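Local coordinates for protein sulfatase (Bacteroides fragilis CAG:558, PDB 6USS) that probably hydrolyses aryl sulfate esters as a calcium-dependent enzyme of the gut microbiome, captured here as a catalytic mutant, at residues T97-A101 with A102-V106; G220-K223 with Y224-T227; L302-W305 with L306-N309; K484-S487 with K488-G491. The protein carries 1 engineered substitution. All coordinates share one frame; numbering follows the deposited sequence.

Contact 1. Residues T97-A101 with A102-V106; sequences TGTNA and ARHRV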
ATOM      1  N   THR A  97      -2.240  16.492   4.747  1.00 18.14           N
ATOM      2  CA  THR A  97      -1.392  17.300   3.890  1.00 17.31           C
ATOM      3  C   THR A  97      -0.693  18.439   4.611  1.00 18.68           C
ATOM      4  O   THR A  97       0.130  19.115   3.992  1.00 23.36           O
ATOM      5  CB  THR A  97      -2.199  17.915   2.727  1.00 23.56           C
ATOM      6  OG1 THR A  97      -3.120  18.893   3.242  1.00 19.76           O
ATOM      7  CG2 THR A  97      -2.959  16.851   1.919  1.00 16.06           C
ATOM      8  N   GLY A  98      -1.020  18.707   5.876  1.00 20.85           N
ATOM      9  CA  GLY A  98      -0.379  19.811   6.576  1.00 18.60           C
ATOM     10  C   GLY A  98      -0.708  21.179   6.032  1.00 17.40           C
ATOM     11  O   GLY A  98       0.000  22.145   6.325  1.00 19.53           O
ATOM     12  N   THR A  99      -1.788  21.274   5.270  1.00 16.65           N
ATOM     13  CA  THR A  99      -2.203  22.460   4.541  1.00 17.60           C
ATOM     14  C   THR A  99      -3.464  23.005   5.194  1.00 18.72           C
ATOM     15  O   THR A  99      -4.325  22.228   5.624  1.00 20.23           O
ATOM     16  CB  THR A  99      -2.446  22.090   3.061  1.00 21.65           C
ATOM     17  OG1 THR A  99      -1.194  22.050   2.350  1.00 18.08           O
ATOM     18  CG2 THR A  99      -3.352  23.052   2.381  1.00 22.55           C
ATOM     19  N   ASN A 100      -3.555  24.331   5.312  1.00 17.68           N
ATOM     20  CA  ASN A 100      -4.811  24.953   5.724  1.00 18.65           C
ATOM     21  C   ASN A 100      -5.885  24.743   4.652  1.00 20.63           C
ATOM     22  O   ASN A 100      -5.594  24.724   3.451  1.00 17.81           O
ATOM     23  CB  ASN A 100      -4.611  26.450   5.982  1.00 15.66           C
ATOM     24  CG  ASN A 100      -5.921  27.165   6.335  1.00 19.20           C
ATOM     25  OD1 ASN A 100      -6.537  27.796   5.481  1.00 20.65           O
ATOM     26  ND2 ASN A 100      -6.348  27.057   7.588  1.00 16.43           N
ATOM     27  N   ALA A 101      -7.141  24.600   5.090  1.00 17.20           N
ATOM     28  CA  ALA A 101      -8.210  24.232   4.159  1.00 16.17           C
ATOM     29  C   ALA A 101      -8.362  25.246   3.023  1.00 18.68           C
ATOM     30  O   ALA A 101      -8.682  24.879   1.886  1.00 18.24           O
ATOM     31  CB  ALA A 101      -9.528  24.067   4.923  1.00 16.49           C
ATOM     32  N   ALA A 102      -8.131  26.529   3.305  1.00 17.80           N
ATOM     33  CA  ALA A 102      -8.294  27.537   2.265  1.00 23.35           C
ATOM     34  C   ALA A 102      -7.373  27.246   1.094  1.00 21.79           C
ATOM     35  O   ALA A 102      -7.755  27.440  -0.062  1.00 20.69           O
ATOM     36  CB  ALA A 102      -8.033  28.939   2.822  1.00 21.68           C
ATOM     37  N   ARG A 103      -6.172  26.733   1.378  1.00 21.01           N
ATOM     38  CA  ARG A 103      -5.210  26.443   0.327  1.00 18.43           C
ATOM     39  C   ARG A 103      -5.543  25.156  -0.427  1.00 23.91           C
ATOM     40  O   ARG A 103      -5.419  25.114  -1.658  1.00 24.05           O
ATOM     41  CB  ARG A 103      -3.804  26.365   0.915  1.00 21.35           C
ATOM     42  CG  ARG A 103      -2.743  26.060  -0.113  1.00 19.05           C
ATOM     43  CD  ARG A 103      -1.476  25.553   0.534  1.00 19.06           C
ATOM     44  NE  ARG A 103      -0.937  26.476   1.528  1.00 21.92           N
ATOM     45  CZ  ARG A 103      -0.303  27.603   1.220  1.00 20.94           C
ATOM     46  NH1 ARG A 103      -0.147  27.945  -0.050  1.00 16.71           N
ATOM     47  NH2 ARG A 103       0.170  28.391   2.176  1.00 14.12           N
ATOM     48  N   HIS A 104      -5.952  24.084   0.261  1.00 17.35           N
ATOM     49  CA  HIS A 104      -6.143  22.868  -0.521  1.00 20.49           C
ATOM     50  C   HIS A 104      -7.517  22.786  -1.178  1.00 20.25           C
ATOM     51  O   HIS A 104      -7.714  21.929  -2.046  1.00 18.51           O
ATOM     52  CB  HIS A 104      -5.857  21.604   0.318  1.00 19.04           C
ATOM     53  CG  HIS A 104      -6.747  21.421   1.510  1.00 20.14           C
ATOM     54  ND1 HIS A 104      -8.121  21.300   1.416  1.00 18.14           N
ATOM     55  CD2 HIS A 104      -6.446  21.295   2.825  1.00 17.29           C
ATOM     56  CE1 HIS A 104      -8.624  21.119   2.625  1.00 19.64           C
ATOM     57  NE2 HIS A 104      -7.630  21.114   3.498  1.00 16.81           N
ATOM     58  N   ARG A 105      -8.455  23.655  -0.808  1.00 17.74           N
ATOM     59  CA  ARG A 105      -9.736  23.825  -1.491  1.00 18.89           C
ATOM     60  C   ARG A 105     -10.641  22.600  -1.434  1.00 18.75           C
ATOM     61  O   ARG A 105     -11.639  22.549  -2.164  1.00 16.91           O
ATOM     62  CB  ARG A 105      -9.546  24.222  -2.955  1.00 16.51           C
ATOM     63  CG  ARG A 105      -8.771  25.500  -3.123  1.00 22.61           C
ATOM     64  CD  ARG A 105      -8.229  25.599  -4.517  1.00 21.59           C
ATOM     65  NE  ARG A 105      -7.907  26.968  -4.892  1.00 19.12           N
ATOM     66  CZ  ARG A 105      -7.599  27.332  -6.133  1.00 21.38           C
ATOM     67  NH1 ARG A 105      -7.586  26.426  -7.097  1.00 20.64           N
ATOM     68  NH2 ARG A 105      -7.307  28.595  -6.417  1.00 25.26           N
ATOM     69  N   VAL A 106     -10.329  21.609  -0.606  1.00 15.06           N
ATOM     70  CA  VAL A 106     -11.305  20.564  -0.316  1.00 17.92           C
ATOM     71  C   VAL A 106     -12.125  21.062   0.866  1.00 16.23           C
ATOM     72  O   VAL A 106     -11.935  20.605   1.997  1.00 19.45           O
ATOM     73  CB  VAL A 106     -10.626  19.212  -0.012  1.00 19.63           C
ATOM     74  CG1 VAL A 106     -11.592  18.089  -0.194  1.00 16.19           C
ATOM     75  CG2 VAL A 106      -9.418  19.002  -0.897  1.00 17.02           C
TER
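The imidazole of His104 overlaps Ala101: the Ala101 CA atom stands 3.5 Å from the centroid of the His104 ring, 25° off its normal, which defines a CH-pi contact over the ring face. The motif is an N-capped single-turn helix, 101-104. It comes just after Thr97 and Gly98, the Thr-Gly that ends the core C/S-x-P-x-R-x4-T-G sulfatase signature, which opens at the engineered Cys88. Asn100 supplies the cap. Its OD1 accepts from Ala102 N at 3.0 Å, with the donor lying above the carbonyl plane, while its backbone O takes two further N-H groups, from Arg103 N at 2.9 Å and from His104 N at 3.3 Å. The cap residue is itself anchored, because ND2 donates to Tyr424 O and Glu381 OE1, so both ends of the amide are used.

Thr99 adds an apolar wedge. Its CG2 lies 3.6 Å from Arg103 CD and also 3.6 Å from His104 CB, filling the angle between the two side chains; beyond it, Arg103 NH2 forms a salt bridge with Asp403. On His104, chi1 of 62° places CG between the backbone N and the carbonyl carbon, which folds the ring back against the start of its own helix. Both ring nitrogens then find partners, and together they fix the rotation of the imidazole. NE2 is hydrogen-bonded to Ser94 OG of helix 88-97, and ND1 accepts from Val106 N at 3.0 Å, with that donor only 5° out of the ring plane.

Contact 2. Residues G220-K223 with Y224-T227; sequences GLDK and YWGT
With chi1 at -67° in Asp222 and -70° in Trp225, each CG stands anti to its own carbonyl carbon, and the two side chains run side by side in the same direction. The carboxylate is thereby stacked over the indole, the planes 29° apart, with Asp222 OD1 3.5 Å from Trp225 CZ2. Further in, Asp222 CA sits over the face of the five-membered ring of Trp225, 3.6 Å from its centroid, as a CH-pi contact. A water joins Leu221, Asp222 and Trp225: it accepts from Trp225 NE1 at 3.2 Å and from Leu221 N at 2.8 Å, and donates to Asp222 OD1.

The backbone explains the spacing. Tyr224 N donates to Leu221 O at 3.0 Å and Trp225 N to Asp222 O at 3.1 Å, the i to i+3 pattern of a 3-10 turn. A type II beta turn from Tyr224 to Thr227 follows directly, with Gly226 in its positive-phi position. Tyr224 O closes that turn by accepting both from Thr227 N and from Thr227 OG1, the latter at 2.7 Å, from the same face of its plane.

Lys223 and Tyr224 also travel side by side, and Lys223 CG covers one face of the phenol ring at 4.1 Å from the centroid. The two turns belong to the loop between strand 185-187 and helix 231-247. Leu221 and Tyr224 face that helix at Val231 and Leu237, Tyr224 OH is hydrogen-bonded to Glu238, and Trp225 rests on the loop residues Asn203 and Asn206.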
ATOM      1  N   GLY A 220     -14.187  -4.313   3.983  1.00 17.64           N
ATOM      2  CA  GLY A 220     -13.122  -4.861   4.796  1.00 13.75           C
ATOM      3  C   GLY A 220     -13.535  -5.544   6.082  1.00 20.18           C
ATOM      4  O   GLY A 220     -12.663  -5.853   6.899  1.00 22.03           O
ATOM      5  N   LEU A 221     -14.830  -5.801   6.298  1.00 19.72           N
ATOM      6  CA  LEU A 221     -15.295  -6.422   7.537  1.00 22.37           C
ATOM      7  C   LEU A 221     -16.249  -7.573   7.239  1.00 24.25           C
ATOM      8  O   LEU A 221     -17.216  -7.810   7.982  1.00 20.89           O
ATOM      9  CB  LEU A 221     -15.960  -5.388   8.443  1.00 18.34           C
ATOM     10  CG  LEU A 221     -15.072  -4.198   8.811  1.00 19.27           C
ATOM     11  CD1 LEU A 221     -15.893  -3.127   9.504  1.00 14.65           C
ATOM     12  CD2 LEU A 221     -13.878  -4.642   9.680  1.00 20.34           C
ATOM     13  N   ASP A 222     -15.980  -8.296   6.147  1.00 19.51           N
ATOM     14  CA  ASP A 222     -16.922  -9.289   5.651  1.00 21.39           C
ATOM     15  C   ASP A 222     -17.158 -10.397   6.678  1.00 25.04           C
ATOM     16  O   ASP A 222     -18.284 -10.888   6.817  1.00 29.66           O
ATOM     17  CB  ASP A 222     -16.425  -9.861   4.318  1.00 22.21           C
ATOM     18  CG  ASP A 222     -16.421  -8.818   3.158  1.00 25.85           C
ATOM     19  OD1 ASP A 222     -16.323  -7.586   3.391  1.00 23.11           O
ATOM     20  OD2 ASP A 222     -16.502  -9.251   1.987  1.00 25.00           O
ATOM     21  N   LYS A 223     -16.126 -10.782   7.438  1.00 21.67           N
ATOM     22  CA  LYS A 223     -16.309 -11.870   8.396  1.00 23.58           C
ATOM     23  C   LYS A 223     -17.194 -11.489   9.583  1.00 29.45           C
ATOM     24  O   LYS A 223     -17.560 -12.374  10.363  1.00 27.89           O
ATOM     25  CB  LYS A 223     -14.954 -12.383   8.905  1.00 24.65           C
ATOM     26  CG  LYS A 223     -14.182 -11.397   9.802  1.00 37.95           C
ATOM     27  CD  LYS A 223     -12.996 -12.086  10.511  1.00 45.82           C
ATOM     28  CE  LYS A 223     -11.743 -11.185  10.593  1.00 42.12           C
ATOM     29  NZ  LYS A 223     -10.847 -11.127   9.366  1.00 34.30           N
ATOM     30  N   TYR A 224     -17.542 -10.214   9.758  1.00 27.52           N
ATOM     31  CA  TYR A 224     -18.450  -9.826  10.831  1.00 22.81           C
ATOM     32  C   TYR A 224     -19.893  -9.733  10.362  1.00 24.15           C
ATOM     33  O   TYR A 224     -20.777  -9.456  11.182  1.00 20.25           O
ATOM     34  CB  TYR A 224     -18.021  -8.487  11.448  1.00 24.65           C
ATOM     35  CG  TYR A 224     -16.626  -8.513  12.025  1.00 24.21           C
ATOM     36  CD1 TYR A 224     -16.400  -8.960  13.318  1.00 24.63           C
ATOM     37  CD2 TYR A 224     -15.528  -8.094  11.274  1.00 24.35           C
ATOM     38  CE1 TYR A 224     -15.120  -8.997  13.852  1.00 19.42           C
ATOM     39  CE2 TYR A 224     -14.248  -8.125  11.802  1.00 22.32           C
ATOM     40  CZ  TYR A 224     -14.050  -8.583  13.095  1.00 20.87           C
ATOM     41  OH  TYR A 224     -12.783  -8.638  13.643  1.00 16.42           O
ATOM     42  N   TRP A 225     -20.150  -9.967   9.069  1.00 25.03           N
ATOM     43  CA  TRP A 225     -21.496  -9.815   8.530  1.00 25.08           C
ATOM     44  C   TRP A 225     -22.442 -10.799   9.199  1.00 27.29           C
ATOM     45  O   TRP A 225     -22.081 -11.946   9.472  1.00 25.92           O
ATOM     46  CB  TRP A 225     -21.514 -10.044   7.020  1.00 20.30           C
ATOM     47  CG  TRP A 225     -20.855  -8.988   6.209  1.00 24.74           C
ATOM     48  CD1 TRP A 225     -20.180  -7.896   6.671  1.00 26.22           C
ATOM     49  CD2 TRP A 225     -20.782  -8.928   4.776  1.00 27.82           C
ATOM     50  NE1 TRP A 225     -19.697  -7.155   5.616  1.00 24.28           N
ATOM     51  CE2 TRP A 225     -20.052  -7.768   4.444  1.00 25.12           C
ATOM     52  CE3 TRP A 225     -21.264  -9.740   3.744  1.00 25.67           C
ATOM     53  CZ2 TRP A 225     -19.791  -7.407   3.130  1.00 26.01           C
ATOM     54  CZ3 TRP A 225     -21.008  -9.381   2.446  1.00 19.10           C
ATOM     55  CH2 TRP A 225     -20.279  -8.226   2.147  1.00 24.84           C
ATOM     56  N   GLY A 226     -23.662 -10.345   9.460  1.00 24.67           N
ATOM     57  CA  GLY A 226     -24.633 -11.229  10.061  1.00 25.53           C
ATOM     58  C   GLY A 226     -24.336 -11.639  11.484  1.00 29.32           C
ATOM     59  O   GLY A 226     -24.973 -12.568  11.986  1.00 32.67           O
ATOM     60  N   THR A 227     -23.370 -11.006  12.139  1.00 23.05           N
ATOM     61  CA  THR A 227     -23.187 -11.137  13.573  1.00 18.36           C
ATOM     62  C   THR A 227     -23.718  -9.877  14.249  1.00 24.01           C
ATOM     63  O   THR A 227     -24.131  -8.918  13.593  1.00 27.64           O
ATOM     64  CB  THR A 227     -21.713 -11.366  13.918  1.00 23.53           C
ATOM     65  OG1 THR A 227     -20.988 -10.129  13.840  1.00 21.17           O
ATOM     66  CG2 THR A 227     -21.091 -12.344  12.947  1.00 19.88           C
TER
HETATM   67  O   HOH W   1     -17.280  -5.110   5.168  1.00 18.95           O

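Contact 3. Residues L302-W305 with L306-N309; sequences LMDW and LDKN
Trp305 O is gripped twice by Asn309. The side-chain ND2 donates to this carbonyl oxygen at 2.6 Å, nearly straight at 170°, and Asn309 N adds a weak bond to it at 3.1 Å. Asn309 is the first residue to leave helical geometry after helix 283-308, and its side chain thus closes off the C-terminal end of that helix by donating to the carbonyl four residues earlier. The acceptor lies in the amide plane, so this bond largely sets how the amide is turned.

That orientation also lays the amide across the indole of Trp305. ND2 stands 3.0 Å above the Trp305 ring plane, toward the rim, and the amide and ring planes are stacked only 27° apart. In Trp305, CG is anti to the backbone N (chi1 -176°), which carries the indole toward the C-terminal end of the helix. Its ring meets Leu306 at an edge, with Trp305 CZ3 3.9 Å from Leu306 CD2. NE1 is engaged by Asn244 OD1 of helix 231-247, and Ile240 and Leu243 of that helix pack on the same indole.

The other flank is polar. Asp304 OD1 and Asp307 OD2 are 4.2 Å apart, and Arg71 serves both, with a salt bridge to Asp304 OD1 and a long, weak ion pair to Asp307 OD2. A water bridges Asp307 OD1 and Met303 O, donating at 3.0 Å and 2.9 Å respectively. Lys308 NZ remains 4.7 Å from Asp304 OD2. The chemistry implies a division of labour: the amide satisfies a carbonyl at the helix end, while nearby positive charge probably eases the repulsion between the two carboxylates.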
ATOM      1  N   LEU A 302      -7.580  -0.437  22.938  1.00 17.23           N
ATOM      2  CA  LEU A 302      -6.225  -0.192  22.454  1.00 19.18           C
ATOM      3  C   LEU A 302      -5.280   0.157  23.608  1.00 20.89           C
ATOM      4  O   LEU A 302      -4.124  -0.285  23.629  1.00 19.63           O
ATOM      5  CB  LEU A 302      -6.236   0.916  21.398  1.00 12.57           C
ATOM      6  CG  LEU A 302      -7.117   0.620  20.188  1.00 18.72           C
ATOM      7  CD1 LEU A 302      -7.260   1.842  19.266  1.00 17.30           C
ATOM      8  CD2 LEU A 302      -6.569  -0.599  19.426  1.00  9.42           C
ATOM      9  N   MET A 303      -5.758   0.937  24.584  1.00 17.26           N
ATOM     10  CA  MET A 303      -4.910   1.291  25.716  1.00 20.33           C
ATOM     11  C   MET A 303      -4.516   0.050  26.516  1.00 23.93           C
ATOM     12  O   MET A 303      -3.370  -0.062  26.979  1.00 19.78           O
ATOM     13  CB  MET A 303      -5.616   2.320  26.603  1.00 20.73           C
ATOM     14  CG  MET A 303      -5.674   3.747  26.014  1.00 19.29           C
ATOM     15  SD  MET A 303      -6.840   4.884  26.856  1.00 29.25           S
ATOM     16  CE  MET A 303      -5.941   5.256  28.377  1.00 23.66           C
ATOM     17  N   ASP A 304      -5.450  -0.898  26.676  1.00 20.21           N
ATOM     18  CA  ASP A 304      -5.128  -2.146  27.360  1.00 22.58           C
ATOM     19  C   ASP A 304      -4.208  -2.999  26.511  1.00 25.81           C
ATOM     20  O   ASP A 304      -3.305  -3.653  27.043  1.00 24.94           O
ATOM     21  CB  ASP A 304      -6.392  -2.942  27.706  1.00 20.88           C
ATOM     22  CG  ASP A 304      -7.386  -2.142  28.529  1.00 33.14           C
ATOM     23  OD1 ASP A 304      -6.991  -1.117  29.142  1.00 44.66           O
ATOM     24  OD2 ASP A 304      -8.574  -2.540  28.567  1.00 32.98           O
ATOM     25  N   TRP A 305      -4.421  -3.003  25.189  1.00 23.25           N
ATOM     26  CA  TRP A 305      -3.511  -3.734  24.316  1.00 23.51           C
ATOM     27  C   TRP A 305      -2.085  -3.218  24.477  1.00 25.45           C
ATOM     28  O   TRP A 305      -1.140  -4.009  24.604  1.00 26.03           O
ATOM     29  CB  TRP A 305      -3.958  -3.657  22.852  1.00 17.78           C
ATOM     30  CG  TRP A 305      -3.066  -4.496  21.994  1.00 22.46           C
ATOM     31  CD1 TRP A 305      -3.248  -5.811  21.645  1.00 24.35           C
ATOM     32  CD2 TRP A 305      -1.816  -4.101  21.413  1.00 20.88           C
ATOM     33  NE1 TRP A 305      -2.195  -6.246  20.873  1.00 19.51           N
ATOM     34  CE2 TRP A 305      -1.308  -5.211  20.713  1.00 18.64           C
ATOM     35  CE3 TRP A 305      -1.079  -2.912  21.415  1.00 21.25           C
ATOM     36  CZ2 TRP A 305      -0.100  -5.168  20.028  1.00 20.90           C
ATOM     37  CZ3 TRP A 305       0.121  -2.871  20.722  1.00 18.02           C
ATOM     38  CH2 TRP A 305       0.598  -3.994  20.041  1.00 18.40           C
ATOM     39  N   LEU A 306      -1.916  -1.889  24.497  1.00 23.88           N
ATOM     40  CA  LEU A 306      -0.599  -1.299  24.745  1.00 23.33           C
ATOM     41  C   LEU A 306      -0.025  -1.751  26.084  1.00 22.41           C
ATOM     42  O   LEU A 306       1.152  -2.126  26.165  1.00 20.43           O
ATOM     43  CB  LEU A 306      -0.675   0.229  24.701  1.00 19.86           C
ATOM     44  CG  LEU A 306      -0.904   0.947  23.367  1.00 22.84           C
ATOM     45  CD1 LEU A 306      -1.070   2.456  23.591  1.00 17.22           C
ATOM     46  CD2 LEU A 306       0.244   0.663  22.415  1.00 18.70           C
ATOM     47  N   ASP A 307      -0.838  -1.678  27.154  1.00 22.68           N
ATOM     48  CA  ASP A 307      -0.390  -2.079  28.490  1.00 22.55           C
ATOM     49  C   ASP A 307       0.110  -3.514  28.490  1.00 23.69           C
ATOM     50  O   ASP A 307       1.169  -3.809  29.054  1.00 26.34           O
ATOM     51  CB  ASP A 307      -1.519  -1.949  29.527  1.00 20.22           C
ATOM     52  CG  ASP A 307      -1.819  -0.509  29.910  1.00 31.37           C
ATOM     53  OD1 ASP A 307      -0.883   0.322  29.926  1.00 42.15           O
ATOM     54  OD2 ASP A 307      -3.000  -0.197  30.200  1.00 40.26           O
ATOM     55  N   LYS A 308      -0.632  -4.419  27.848  1.00 23.61           N
ATOM     56  CA  LYS A 308      -0.358  -5.844  27.952  1.00 26.04           C
ATOM     57  C   LYS A 308       0.725  -6.330  27.001  1.00 25.31           C
ATOM     58  O   LYS A 308       1.166  -7.469  27.154  1.00 29.48           O
ATOM     59  CB  LYS A 308      -1.656  -6.650  27.748  1.00 20.19           C
ATOM     60  CG  LYS A 308      -2.492  -6.709  29.037  1.00 35.87           C
ATOM     61  CD  LYS A 308      -3.923  -6.152  28.880  1.00 51.49           C
ATOM     62  CE  LYS A 308      -4.793  -7.009  27.938  1.00 44.32           C
ATOM     63  NZ  LYS A 308      -6.215  -6.556  27.907  1.00 44.54           N
ATOM     64  N   ASN A 309       1.177  -5.518  26.044  1.00 23.96           N
ATOM     65  CA  ASN A 309       2.257  -5.917  25.146  1.00 19.57           C
ATOM     66  C   ASN A 309       3.525  -5.097  25.354  1.00 19.98           C
ATOM     67  O   ASN A 309       4.417  -5.113  24.499  1.00 18.35           O
ATOM     68  CB  ASN A 309       1.807  -5.822  23.688  1.00 23.52           C
ATOM     69  CG  ASN A 309       0.645  -6.755  23.368  1.00 24.79           C
ATOM     70  OD1 ASN A 309       0.847  -7.874  22.902  1.00 25.28           O
ATOM     71  ND2 ASN A 309      -0.580  -6.284  23.594  1.00 23.57           N
TER
HETATM   72  O   HOH W   2      -1.967   2.286  27.916  1.00 25.29           O

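Contact 4. Residues K484-S487 with K488-G491; sequences KHLS and KDLG
Lys488, Ser487 and Leu486 carry most of this contact, which is regular alpha-helix within helix 480-496. The Lys488 side chain leans on the preceding turn through CB, which lies 3.6 Å from both Lys484 O and His485 O. Its CG is anti to the backbone N, chi1 -175°, and the rest of the chain leads away, ending in a long, weak ion pair of NZ with Asp515. The backbone N of Lys488 donates to Lys484 O at 2.8 Å.

Ser487 passes its carbonyl forward to Gly491 N, a bond of 2.9 Å that is nearly straight at 170°, while its hydroxyl turns back along the helix and is hydrogen-bonded to Val483 O. Leu486 runs alongside Asp489, three residues on, its CD2 methyl 4.2 Å from Asp489 OD2. Leu486 O also receives Leu490 N at 2.9 Å.

The carboxylate of Asp489 reaches beyond the helix, with OD1 bonded to Tyr424 OH and OD2 to Ser422 OG, both on strand 422-427. Leu486 packs on Val444, Trp449 and Leu451, and Leu490 on Cys442, which seats the helix against the four-stranded antiparallel sheet formed by 422-427, 441-446, 449-454 and 460-464.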
ATOM      1  N   LYS A 484     -11.738  45.912  10.928  1.00 23.96           N
ATOM      2  CA  LYS A 484     -11.001  46.238   9.712  1.00 26.84           C
ATOM      3  C   LYS A 484      -9.665  45.510   9.658  1.00 23.83           C
ATOM      4  O   LYS A 484      -9.321  44.921   8.624  1.00 24.47           O
ATOM      5  CB  LYS A 484     -10.815  47.756   9.594  1.00 30.35           C
ATOM      6  CG  LYS A 484     -10.296  48.182   8.219  1.00 40.41           C
ATOM      7  CD  LYS A 484      -9.880  49.638   8.193  1.00 47.36           C
ATOM      8  CE  LYS A 484      -8.778  49.900   9.203  1.00 48.50           C
ATOM      9  NZ  LYS A 484      -8.074  51.179   8.938  1.00 59.38           N
ATOM     10  N   HIS A 485      -8.909  45.531  10.760  1.00 25.76           N
ATOM     11  CA  HIS A 485      -7.596  44.893  10.744  1.00 27.06           C
ATOM     12  C   HIS A 485      -7.727  43.390  10.519  1.00 27.51           C
ATOM     13  O   HIS A 485      -7.044  42.811   9.659  1.00 22.48           O
ATOM     14  CB  HIS A 485      -6.834  45.183  12.035  1.00 26.61           C
ATOM     15  CG  HIS A 485      -6.516  46.640  12.254  1.00 41.03           C
ATOM     16  ND1 HIS A 485      -6.348  47.187  13.512  1.00 43.69           N
ATOM     17  CD2 HIS A 485      -6.336  47.662  11.378  1.00 41.33           C
ATOM     18  CE1 HIS A 485      -6.078  48.477  13.400  1.00 45.03           C
ATOM     19  NE2 HIS A 485      -6.068  48.791  12.117  1.00 44.23           N
ATOM     20  N   LEU A 486      -8.645  42.747  11.247  1.00 21.78           N
ATOM     21  CA  LEU A 486      -8.863  41.321  11.035  1.00 20.73           C
ATOM     22  C   LEU A 486      -9.477  41.038   9.669  1.00 22.90           C
ATOM     23  O   LEU A 486      -9.203  39.990   9.074  1.00 26.14           O
ATOM     24  CB  LEU A 486      -9.727  40.742  12.157  1.00 14.32           C
ATOM     25  CG  LEU A 486      -9.029  40.780  13.502  1.00 19.73           C
ATOM     26  CD1 LEU A 486      -9.892  40.058  14.506  1.00 25.42           C
ATOM     27  CD2 LEU A 486      -7.637  40.149  13.418  1.00 20.68           C
ATOM     28  N   SER A 487     -10.311  41.950   9.156  1.00 24.35           N
ATOM     29  CA  SER A 487     -10.751  41.830   7.770  1.00 24.21           C
ATOM     30  C   SER A 487      -9.563  41.778   6.819  1.00 23.38           C
ATOM     31  O   SER A 487      -9.508  40.931   5.919  1.00 26.82           O
ATOM     32  CB  SER A 487     -11.686  42.985   7.383  1.00 23.27           C
ATOM     33  OG  SER A 487     -12.955  42.859   8.003  1.00 24.95           O
ATOM     34  N   LYS A 488      -8.621  42.703   6.979  1.00 23.80           N
ATOM     35  CA  LYS A 488      -7.467  42.732   6.094  1.00 24.94           C
ATOM     36  C   LYS A 488      -6.584  41.511   6.318  1.00 24.64           C
ATOM     37  O   LYS A 488      -6.070  40.918   5.361  1.00 24.95           O
ATOM     38  CB  LYS A 488      -6.694  44.036   6.322  1.00 25.00           C
ATOM     39  CG  LYS A 488      -5.514  44.295   5.380  1.00 31.33           C
ATOM     40  CD  LYS A 488      -5.896  44.128   3.899  1.00 46.12           C
ATOM     41  CE  LYS A 488      -6.316  45.430   3.188  1.00 47.07           C
ATOM     42  NZ  LYS A 488      -6.078  45.348   1.706  1.00 42.73           N
ATOM     43  N   ASP A 489      -6.401  41.124   7.583  1.00 25.78           N
ATOM     44  CA  ASP A 489      -5.663  39.910   7.915  1.00 21.60           C
ATOM     45  C   ASP A 489      -6.217  38.725   7.123  1.00 28.95           C
ATOM     46  O   ASP A 489      -5.480  38.037   6.401  1.00 22.33           O
ATOM     47  CB  ASP A 489      -5.742  39.673   9.437  1.00 22.89           C
ATOM     48  CG  ASP A 489      -4.821  38.553   9.931  1.00 28.22           C
ATOM     49  OD1 ASP A 489      -4.323  37.774   9.104  1.00 32.82           O
ATOM     50  OD2 ASP A 489      -4.599  38.436  11.160  1.00 31.04           O
ATOM     51  N   LEU A 490      -7.536  38.511   7.211  1.00 25.84           N
ATOM     52  CA  LEU A 490      -8.189  37.403   6.518  1.00 21.00           C
ATOM     53  C   LEU A 490      -8.036  37.534   5.005  1.00 19.95           C
ATOM     54  O   LEU A 490      -7.569  36.609   4.330  1.00 20.51           O
ATOM     55  CB  LEU A 490      -9.668  37.362   6.923  1.00 20.31           C
ATOM     56  CG  LEU A 490     -10.597  36.172   6.655  1.00 24.04           C
ATOM     57  CD1 LEU A 490      -9.887  34.837   6.867  1.00 21.89           C
ATOM     58  CD2 LEU A 490     -11.866  36.251   7.524  1.00 16.70           C
ATOM     59  N   GLY A 491      -8.412  38.691   4.458  1.00 19.60           N
ATOM     60  CA  GLY A 491      -8.378  38.863   3.016  1.00 25.43           C
ATOM     61  C   GLY A 491      -7.006  38.602   2.429  1.00 23.90           C
ATOM     62  O   GLY A 491      -6.870  37.896   1.423  1.00 23.10           O
TER

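In the fold
Contact 1 is the most buried and the nearest to the chain's centre, the Val106 side chain lying about 12 Å from the bound calcium ion; several of its polar side chains, among them Asn100 and His104, have protein partners outside it. Contacts 2, 3 and 4 are all partly buried and peripheral. Contacts 2 and 3 each use a water bridge and lean on helix 231-247, whereas contact 4, across the chain's centre from them, joins a helix to the antiparallel sheet. Tyr424 links it with contact 1. CH-pi contacts over aromatic faces mark contacts 1 to 3, joined by a stacked carboxylate in contact 2 and a stacked amide in contact 3; contact 4 relies on helix bonding.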